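Local coordinates for methyl-coenzyme M reductase subunit beta (Methanosarcina barkeri, PDB 1E6Y), which forms part of the nickel enzyme that, with coenzyme F430, releases methane from methyl-coenzyme M using coenzyme B in the final step of methanogenesis, at residues G262-S267 with L329-I334; P297-C302 with G340-D345; A309-N314 with Q322-T327. One frame throughout, in Å; residues are numbered along the deposited sequence.

Contact 1 (G262-S267 with L329-I334); sequences GTVIES and LYFNDI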
loop_
_atom_site.group_PDB
_atom_site.type_symbol
_atom_site.label_atom_id
_atom_site.label_comp_id
_atom_site.label_asym_id
_atom_site.label_seq_id
_atom_site.Cartn_x
_atom_site.Cartn_y
_atom_site.Cartn_z
ATOM N N GLY E 262 18.885 -12.816 -36.373
ATOM C CA GLY E 262 20.297 -12.981 -36.673
ATOM C C GLY E 262 20.822 -12.124 -37.811
ATOM O O GLY E 262 21.914 -11.567 -37.712
ATOM N N THR E 263 20.059 -12.014 -38.897
ATOM C CA THR E 263 20.503 -11.233 -40.052
ATOM C C THR E 263 20.407 -9.728 -39.801
ATOM O O THR E 263 21.173 -8.950 -40.373
ATOM C CB THR E 263 19.708 -11.584 -41.332
ATOM O OG1 THR E 263 18.315 -11.316 -41.129
ATOM C CG2 THR E 263 19.898 -13.054 -41.689
ATOM N N VAL E 264 19.509 -9.324 -38.905
ATOM C CA VAL E 264 19.427 -7.928 -38.483
ATOM C C VAL E 264 20.716 -7.527 -37.765
ATOM O O VAL E 264 21.216 -6.418 -37.943
ATOM C CB VAL E 264 18.210 -7.691 -37.548
ATOM C CG1 VAL E 264 18.262 -6.290 -36.947
ATOM C CG2 VAL E 264 16.918 -7.873 -38.326
ATOM N N ILE E 265 21.297 -8.469 -37.027
ATOM C CA ILE E 265 22.571 -8.243 -36.358
ATOM C C ILE E 265 23.693 -7.999 -37.368
ATOM O O ILE E 265 24.502 -7.089 -37.190
ATOM C CB ILE E 265 22.922 -9.433 -35.426
ATOM C CG1 ILE E 265 22.044 -9.363 -34.175
ATOM C CG2 ILE E 265 24.394 -9.398 -35.022
ATOM C CD1 ILE E 265 21.891 -10.663 -33.452
ATOM N N GLU E 266 23.668 -8.730 -38.479
ATOM C CA GLU E 266 24.637 -8.525 -39.553
ATOM C C GLU E 266 24.525 -7.111 -40.127
ATOM O O GLU E 266 25.531 -6.419 -40.288
ATOM C CB GLU E 266 24.419 -9.555 -40.663
ATOM C CG GLU E 266 25.538 -9.609 -41.693
ATOM C CD GLU E 266 25.224 -10.534 -42.859
ATOM O OE1 GLU E 266 24.334 -11.404 -42.723
ATOM O OE2 GLU E 266 25.860 -10.381 -43.924
ATOM N N SER E 267 23.289 -6.665 -40.346
ATOM C CA SER E 267 23.012 -5.307 -40.809
ATOM C C SER E 267 23.532 -4.259 -39.832
ATOM O O SER E 267 24.143 -3.270 -40.241
ATOM C CB SER E 267 21.508 -5.110 -40.997
ATOM O OG SER E 267 21.019 -5.902 -42.059
ATOM N N LEU E 329 15.614 -9.817 -26.087
ATOM C CA LEU E 329 16.622 -10.601 -25.377
ATOM C C LEU E 329 17.727 -11.032 -26.333
ATOM O O LEU E 329 18.894 -10.674 -26.160
ATOM C CB LEU E 329 15.980 -11.839 -24.741
ATOM C CG LEU E 329 16.622 -12.453 -23.488
ATOM C CD1 LEU E 329 15.727 -13.577 -22.986
ATOM C CD2 LEU E 329 18.020 -12.983 -23.775
ATOM N N TYR E 330 17.339 -11.748 -27.382
ATOM C CA TYR E 330 18.311 -12.422 -28.224
ATOM C C TYR E 330 19.018 -11.543 -29.237
ATOM O O TYR E 330 20.187 -11.779 -29.529
ATOM C CB TYR E 330 17.669 -13.635 -28.896
ATOM C CG TYR E 330 17.442 -14.747 -27.905
ATOM C CD1 TYR E 330 16.160 -15.038 -27.443
ATOM C CD2 TYR E 330 18.523 -15.325 -27.243
ATOM C CE1 TYR E 330 15.964 -15.853 -26.330
ATOM C CE2 TYR E 330 18.339 -16.135 -26.134
ATOM C CZ TYR E 330 17.064 -16.386 -25.673
ATOM O OH TYR E 330 16.903 -17.086 -24.502
ATOM N N PHE E 331 18.376 -10.461 -29.671
ATOM C CA PHE E 331 19.080 -9.514 -30.536
ATOM C C PHE E 331 20.316 -8.997 -29.813
ATOM O O PHE E 331 21.415 -8.989 -30.371
ATOM C CB PHE E 331 18.194 -8.324 -30.932
ATOM C CG PHE E 331 18.956 -7.230 -31.633
ATOM C CD1 PHE E 331 19.359 -7.391 -32.956
ATOM C CD2 PHE E 331 19.433 -6.134 -30.918
ATOM C CE1 PHE E 331 20.246 -6.490 -33.552
ATOM C CE2 PHE E 331 20.321 -5.227 -31.504
ATOM C CZ PHE E 331 20.729 -5.409 -32.822
ATOM N N ASN E 332 20.129 -8.595 -28.557
ATOM C CA ASN E 332 21.198 -7.993 -27.775
ATOM C C ASN E 332 22.195 -9.016 -27.252
ATOM O O ASN E 332 23.402 -8.774 -27.262
ATOM C CB ASN E 332 20.604 -7.186 -26.622
ATOM C CG ASN E 332 20.005 -5.883 -27.094
ATOM O OD1 ASN E 332 20.728 -4.976 -27.499
ATOM N ND2 ASN E 332 18.682 -5.836 -27.183
ATOM N N ASP E 333 21.688 -10.174 -26.836
ATOM C CA ASP E 333 22.528 -11.291 -26.413
ATOM C C ASP E 333 23.465 -11.713 -27.548
ATOM O O ASP E 333 24.685 -11.745 -27.377
ATOM C CB ASP E 333 21.640 -12.467 -25.990
ATOM C CG ASP E 333 22.397 -13.558 -25.241
ATOM O OD1 ASP E 333 23.623 -13.435 -25.031
ATOM O OD2 ASP E 333 21.750 -14.551 -24.852
ATOM N N ILE E 334 22.889 -11.952 -28.724
ATOM C CA ILE E 334 23.655 -12.411 -29.880
ATOM C C ILE E 334 24.559 -11.305 -30.437
ATOM O O ILE E 334 25.665 -11.583 -30.907
ATOM C CB ILE E 334 22.723 -12.930 -31.007
ATOM C CG1 ILE E 334 21.894 -14.109 -30.497
ATOM C CG2 ILE E 334 23.545 -13.389 -32.206
ATOM C CD1 ILE E 334 20.786 -14.521 -31.448
#

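Contact 2 (P297-C302 with G340-D345); sequences PKWNAC and GLPGCD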
loop_
_atom_site.group_PDB
_atom_site.type_symbol
_atom_site.label_atom_id
_atom_site.label_comp_id
_atom_site.label_asym_id
_atom_site.label_seq_id
_atom_site.Cartn_x
_atom_site.Cartn_y
_atom_site.Cartn_z
ATOM N N PRO E 297 27.755 6.265 -26.659
ATOM C CA PRO E 297 26.324 6.574 -26.796
ATOM C C PRO E 297 25.765 6.316 -28.200
ATOM O O PRO E 297 24.617 5.899 -28.343
ATOM C CB PRO E 297 26.240 8.052 -26.410
ATOM C CG PRO E 297 27.416 8.265 -25.508
ATOM C CD PRO E 297 28.503 7.411 -26.111
ATOM N N LYS E 298 26.586 6.517 -29.229
ATOM C CA LYS E 298 26.161 6.235 -30.599
ATOM C C LYS E 298 26.008 4.742 -30.864
ATOM O O LYS E 298 25.081 4.321 -31.553
ATOM C CB LYS E 298 27.148 6.827 -31.601
ATOM C CG LYS E 298 26.675 8.120 -32.222
ATOM C CD LYS E 298 27.281 8.303 -33.594
ATOM C CE LYS E 298 26.760 9.555 -34.242
ATOM N NZ LYS E 298 27.806 10.171 -35.094
ATOM N N TRP E 299 26.941 3.949 -30.346
ATOM C CA TRP E 299 26.836 2.496 -30.438
ATOM C C TRP E 299 25.559 2.022 -29.751
ATOM O O TRP E 299 24.841 1.171 -30.276
ATOM C CB TRP E 299 28.053 1.818 -29.796
ATOM C CG TRP E 299 27.851 0.344 -29.580
ATOM C CD1 TRP E 299 27.776 -0.305 -28.381
ATOM C CD2 TRP E 299 27.587 -0.640 -30.587
ATOM N NE1 TRP E 299 27.471 -1.631 -28.576
ATOM C CE2 TRP E 299 27.351 -1.865 -29.922
ATOM C CE3 TRP E 299 27.521 -0.606 -31.988
ATOM C CZ2 TRP E 299 27.055 -3.047 -30.610
ATOM C CZ3 TRP E 299 27.224 -1.784 -32.672
ATOM C CH2 TRP E 299 26.995 -2.988 -31.979
ATOM N N ASN E 300 25.284 2.581 -28.577
ATOM C CA ASN E 300 24.056 2.269 -27.856
ATOM C C ASN E 300 22.820 2.568 -28.701
ATOM O O ASN E 300 21.884 1.767 -28.741
ATOM C CB ASN E 300 23.993 3.056 -26.545
ATOM C CG ASN E 300 22.795 2.678 -25.708
ATOM O OD1 ASN E 300 22.733 1.574 -25.169
ATOM N ND2 ASN E 300 21.794 3.549 -25.672
ATOM N N ALA E 301 22.841 3.693 -29.412
ATOM C CA ALA E 301 21.760 4.046 -30.330
ATOM C C ALA E 301 21.652 3.049 -31.489
ATOM O O ALA E 301 20.549 2.690 -31.903
ATOM C CB ALA E 301 21.965 5.457 -30.864
ATOM N N CYS E 302 22.799 2.578 -31.983
ATOM C CA CYS E 302 22.839 1.527 -33.000
ATOM C C CYS E 302 22.175 0.250 -32.497
ATOM O O CYS E 302 21.390 -0.372 -33.211
ATOM C CB CYS E 302 24.285 1.214 -33.396
ATOM S SG CYS E 302 25.089 2.472 -34.403
ATOM N N GLY E 340 31.563 -8.555 -29.025
ATOM C CA GLY E 340 32.301 -8.289 -27.799
ATOM C C GLY E 340 31.977 -6.917 -27.226
ATOM O O GLY E 340 32.680 -6.417 -26.348
ATOM N N LEU E 341 30.907 -6.310 -27.729
ATOM C CA LEU E 341 30.439 -5.012 -27.249
ATOM C C LEU E 341 29.162 -5.211 -26.445
ATOM O O LEU E 341 28.409 -6.151 -26.699
ATOM C CB LEU E 341 30.148 -4.089 -28.434
ATOM C CG LEU E 341 31.342 -3.681 -29.292
ATOM C CD1 LEU E 341 30.848 -3.051 -30.580
ATOM C CD2 LEU E 341 32.216 -2.715 -28.521
ATOM N N PRO E 342 28.879 -4.304 -25.493
ATOM C CA PRO E 342 27.633 -4.386 -24.722
ATOM C C PRO E 342 26.394 -4.116 -25.570
ATOM O O PRO E 342 26.423 -3.302 -26.496
ATOM C CB PRO E 342 27.818 -3.328 -23.634
ATOM C CG PRO E 342 28.749 -2.341 -24.250
ATOM C CD PRO E 342 29.714 -3.177 -25.047
ATOM N N GLY E 343 25.325 -4.851 -25.278
ATOM C CA GLY E 343 24.063 -4.642 -25.962
ATOM C C GLY E 343 23.418 -3.332 -25.555
ATOM O O GLY E 343 23.976 -2.571 -24.755
ATOM N N CYS E 344 22.227 -3.075 -26.088
ATOM C CA CYS E 344 21.537 -1.816 -25.845
ATOM C C CYS E 344 21.273 -1.592 -24.358
ATOM O O CYS E 344 20.870 -2.509 -23.642
ATOM C CB CYS E 344 20.219 -1.768 -26.612
ATOM S SG CYS E 344 19.385 -0.176 -26.477
ATOM N N ASP E 345 21.582 -0.383 -23.897
ATOM C CA ASP E 345 21.440 -0.001 -22.495
ATOM C C ASP E 345 22.353 -0.841 -21.599
ATOM O O ASP E 345 22.086 -1.016 -20.408
ATOM C CB ASP E 345 19.975 -0.137 -22.054
ATOM C CG ASP E 345 19.535 0.971 -21.106
ATOM O OD1 ASP E 345 20.345 1.852 -20.759
ATOM O OD2 ASP E 345 18.361 0.954 -20.697
#

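Contact 3 (A309-N314 with Q322-T327); sequences AATLVN and QNVSST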
loop_
_atom_site.group_PDB
_atom_site.type_symbol
_atom_site.label_atom_id
_atom_site.label_comp_id
_atom_site.label_asym_id
_atom_site.label_seq_id
_atom_site.Cartn_x
_atom_site.Cartn_y
_atom_site.Cartn_z
ATOM N N ALA E 309 14.412 -2.807 -34.951
ATOM C CA ALA E 309 14.421 -3.373 -36.298
ATOM C C ALA E 309 14.174 -4.880 -36.255
ATOM O O ALA E 309 13.329 -5.401 -36.987
ATOM C CB ALA E 309 15.747 -3.072 -36.985
ATOM N N ALA E 310 14.839 -5.552 -35.317
ATOM C CA ALA E 310 14.663 -6.988 -35.120
ATOM C C ALA E 310 13.236 -7.315 -34.693
ATOM O O ALA E 310 12.683 -8.328 -35.108
ATOM C CB ALA E 310 15.655 -7.504 -34.084
ATOM N N THR E 311 12.642 -6.450 -33.871
ATOM C CA THR E 311 11.250 -6.613 -33.448
ATOM C C THR E 311 10.310 -6.523 -34.647
ATOM O O THR E 311 9.443 -7.378 -34.834
ATOM C CB THR E 311 10.842 -5.539 -32.409
ATOM O OG1 THR E 311 11.604 -5.715 -31.208
ATOM C CG2 THR E 311 9.359 -5.648 -32.078
ATOM N N LEU E 312 10.508 -5.501 -35.474
ATOM C CA LEU E 312 9.679 -5.306 -36.656
ATOM C C LEU E 312 9.804 -6.475 -37.635
ATOM O O LEU E 312 8.808 -6.920 -38.203
ATOM C CB LEU E 312 10.045 -3.986 -37.345
ATOM C CG LEU E 312 9.674 -2.721 -36.562
ATOM C CD1 LEU E 312 10.151 -1.485 -37.305
ATOM C CD2 LEU E 312 8.171 -2.666 -36.361
ATOM N N VAL E 313 11.000 -7.052 -37.712
ATOM C CA VAL E 313 11.258 -8.181 -38.603
ATOM C C VAL E 313 10.700 -9.491 -38.040
ATOM O O VAL E 313 10.041 -10.247 -38.758
ATOM C CB VAL E 313 12.778 -8.332 -38.883
ATOM C CG1 VAL E 313 13.067 -9.641 -39.616
ATOM C CG2 VAL E 313 13.271 -7.153 -39.710
ATOM N N ASN E 314 10.918 -9.729 -36.748
ATOM C CA ASN E 314 10.522 -10.993 -36.127
ATOM C C ASN E 314 9.037 -11.049 -35.773
ATOM O O ASN E 314 8.375 -12.061 -36.013
ATOM C CB ASN E 314 11.364 -11.257 -34.876
ATOM C CG ASN E 314 11.327 -12.714 -34.452
ATOM O OD1 ASN E 314 11.329 -13.620 -35.288
ATOM N ND2 ASN E 314 11.272 -12.947 -33.146
ATOM N N GLN E 322 3.895 -11.711 -29.353
ATOM C CA GLN E 322 4.679 -12.383 -28.315
ATOM C C GLN E 322 6.164 -12.499 -28.648
ATOM O O GLN E 322 6.997 -12.593 -27.742
ATOM C CB GLN E 322 4.111 -13.773 -28.026
ATOM C CG GLN E 322 4.375 -14.799 -29.119
ATOM C CD GLN E 322 3.669 -16.104 -28.851
ATOM O OE1 GLN E 322 2.452 -16.204 -28.995
ATOM N NE2 GLN E 322 4.422 -17.105 -28.415
ATOM N N ASN E 323 6.497 -12.421 -29.936
ATOM C CA ASN E 323 7.877 -12.575 -30.391
ATOM C C ASN E 323 8.795 -11.459 -29.894
ATOM O O ASN E 323 10.017 -11.599 -29.915
ATOM C CB ASN E 323 7.933 -12.630 -31.922
ATOM C CG ASN E 323 7.214 -13.835 -32.492
ATOM O OD1 ASN E 323 6.692 -14.671 -31.755
ATOM N ND2 ASN E 323 7.163 -13.919 -33.817
ATOM N N VAL E 324 8.201 -10.362 -29.433
ATOM C CA VAL E 324 8.973 -9.196 -29.010
ATOM C C VAL E 324 9.852 -9.444 -27.779
ATOM O O VAL E 324 10.961 -8.917 -27.701
ATOM C CB VAL E 324 8.054 -7.970 -28.748
ATOM C CG1 VAL E 324 7.168 -8.209 -27.527
ATOM C CG2 VAL E 324 8.893 -6.719 -28.564
ATOM N N SER E 325 9.381 -10.258 -26.836
ATOM C CA SER E 325 10.137 -10.467 -25.601
ATOM C C SER E 325 11.452 -11.195 -25.863
ATOM O O SER E 325 12.511 -10.766 -25.401
ATOM C CB SER E 325 9.301 -11.223 -24.556
ATOM O OG SER E 325 8.901 -12.504 -25.009
ATOM N N SER E 326 11.396 -12.229 -26.698
ATOM C CA SER E 326 12.592 -12.989 -27.051
ATOM C C SER E 326 13.470 -12.224 -28.042
ATOM O O SER E 326 14.695 -12.354 -28.024
ATOM C CB SER E 326 12.201 -14.349 -27.637
ATOM O OG SER E 326 11.276 -14.199 -28.698
ATOM N N THR E 327 12.843 -11.396 -28.876
ATOM C CA THR E 327 13.577 -10.573 -29.835
ATOM C C THR E 327 14.500 -9.586 -29.122
ATOM O O THR E 327 15.674 -9.469 -29.463
ATOM C CB THR E 327 12.618 -9.782 -30.753
ATOM O OG1 THR E 327 11.841 -10.695 -31.538
ATOM C CG2 THR E 327 13.401 -8.874 -31.679
#

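Contact 1 (G262-S267 with L329-I334)
In the helical C-terminal domain of the beta subunit, I265 of helix 261-274 packs on F331 and I334 of helix 323-339, a wholly apolar helix-helix contact. The segment axes approach to 9.7 Å and cross at -49°, the CA atoms of I265 and F331 being the nearest across the segments. I265 divides its longer branch between two partners. Its CG1, anti to its own carbonyl carbon (chi1 -75°), lies 3.4 Å from F331 CE1, while CD1 carries on to I334 and ends 3.4 Å from CG2 of that residue. The two isoleucines meet nearly perpendicular, and these two carbons are pressed unusually close. F331 is extended away from its backbone N (chi1 171°), which carries the ring back toward helix 261-274, and I265 and F331 run past one another in opposite directions. V264 adds its CG1 methyl, 3.9 Å from F331 CE1 and oblique to the ring. Further along the same helix V268 also touches F331. V264 and F331 both rest on A310 of helix 296-318, so a third helix closes over this side, whereas I334 meets Y103 of the gamma subunit.

Contact 2 (P297-C302 with G340-D345)
The N-terminal part of helix 296-318 runs beside an irregular segment, 340-345, that links helices 323-339 and 348-358, and the backbones come closest at N300 and C344, whose CA atoms are 5.2 Å apart. Two consecutive helical residues, W299 and N300, each send a side chain across. The indole of W299 is used in two ways. Its NE1 donates to P342 O at 2.9 Å; the bond reaches the oxygen in the carbonyl plane, with the oxygen tilted 16° from the indole plane. One face of the same ring is covered by L341, whose CD1 methyl stands over the six-membered ring, 3.8 Å from its centroid, in a CH-pi contact. CG of W299 is anti to the backbone N (chi1 167°), an extended setting that carries the indole out to the loop. N300 is extended likewise, and its OD1 accepts from D345 N at 2.6 Å, a short and fairly straight bond that again lies in the carbonyl plane, here of the side-chain amide. C344 SG fills in beside it, 4.0 Å from N300 OD1. The carboxylate of D345 turns elsewhere, to S382 and R383. Two side chains of the helix thus bond a backbone C=O and a backbone N-H of the loop, satisfying buried polar atoms; with the bonds of G343 N to E336 and C344 N to N332 they probably hold this part of the loop in place, while L341 covers one face of the indole next to the bonded N-H.

Contact 3 (A309-N314 with Q322-T327)
Helices 296-318 and 323-339 run roughly antiparallel, their segment axes at 141° and 9.2 Å apart at closest, with T311 set against V324 and N314 against N323. Two side-chain bonds join them. N323 ND2 donates to the backbone O of N314 at 3.1 Å; the oxygen lies in the N323 amide plane, but the donor stands above the carbonyl plane. In return N314 ND2 donates to T327 OG1 at 2.8 Å, the hydroxyl being close to the amide plane. T327 OG1 in turn donates to N323 O, one helical turn back, at 2.6 Å, so one hydroxyl bonds on both sides. With chi1 at -63°, OG1 is anti to the carbonyl carbon and CG2 anti to the backbone N; CG2 reaches the backbone of helix 296-318, 3.4 Å from A310 C. A valine here would probably leave N314 ND2 without its partner on helix 323-339 and N323 O without the hydroxyl donor. T311 CG2 meets V324 CG2 at 3.7 Å. Further helices border the pair: I261 of helix 261-274 touches N314 and T327, C389 of helix 387-395 touches T311 and V324, and helix 247-255 packs on A309, while V112 of the gamma subunit accepts from N314 ND2.

How the contacts relate
From the N terminus, 262-267 comes first and its partner 329-334 follows after 61 intervening residues, so contact 1 closes a loop that takes in the 278-283/289-293 hairpin and helix 296-318. Contact 3 is nested within it, closing the short turn between helices 296-318 and 323-339. Contact 2 starts inside the loop of contact 1 and ends beyond it, so the two cross, and it also encloses contact 3. Contacts 1 and 3 share helix 323-339 and touch where V264 CG2 meets V313 CG2. Contacts 1 and 2 meet through N332 OD1, probably hydrogen-bonded to C344 N. Together they bind three helices and the following loop.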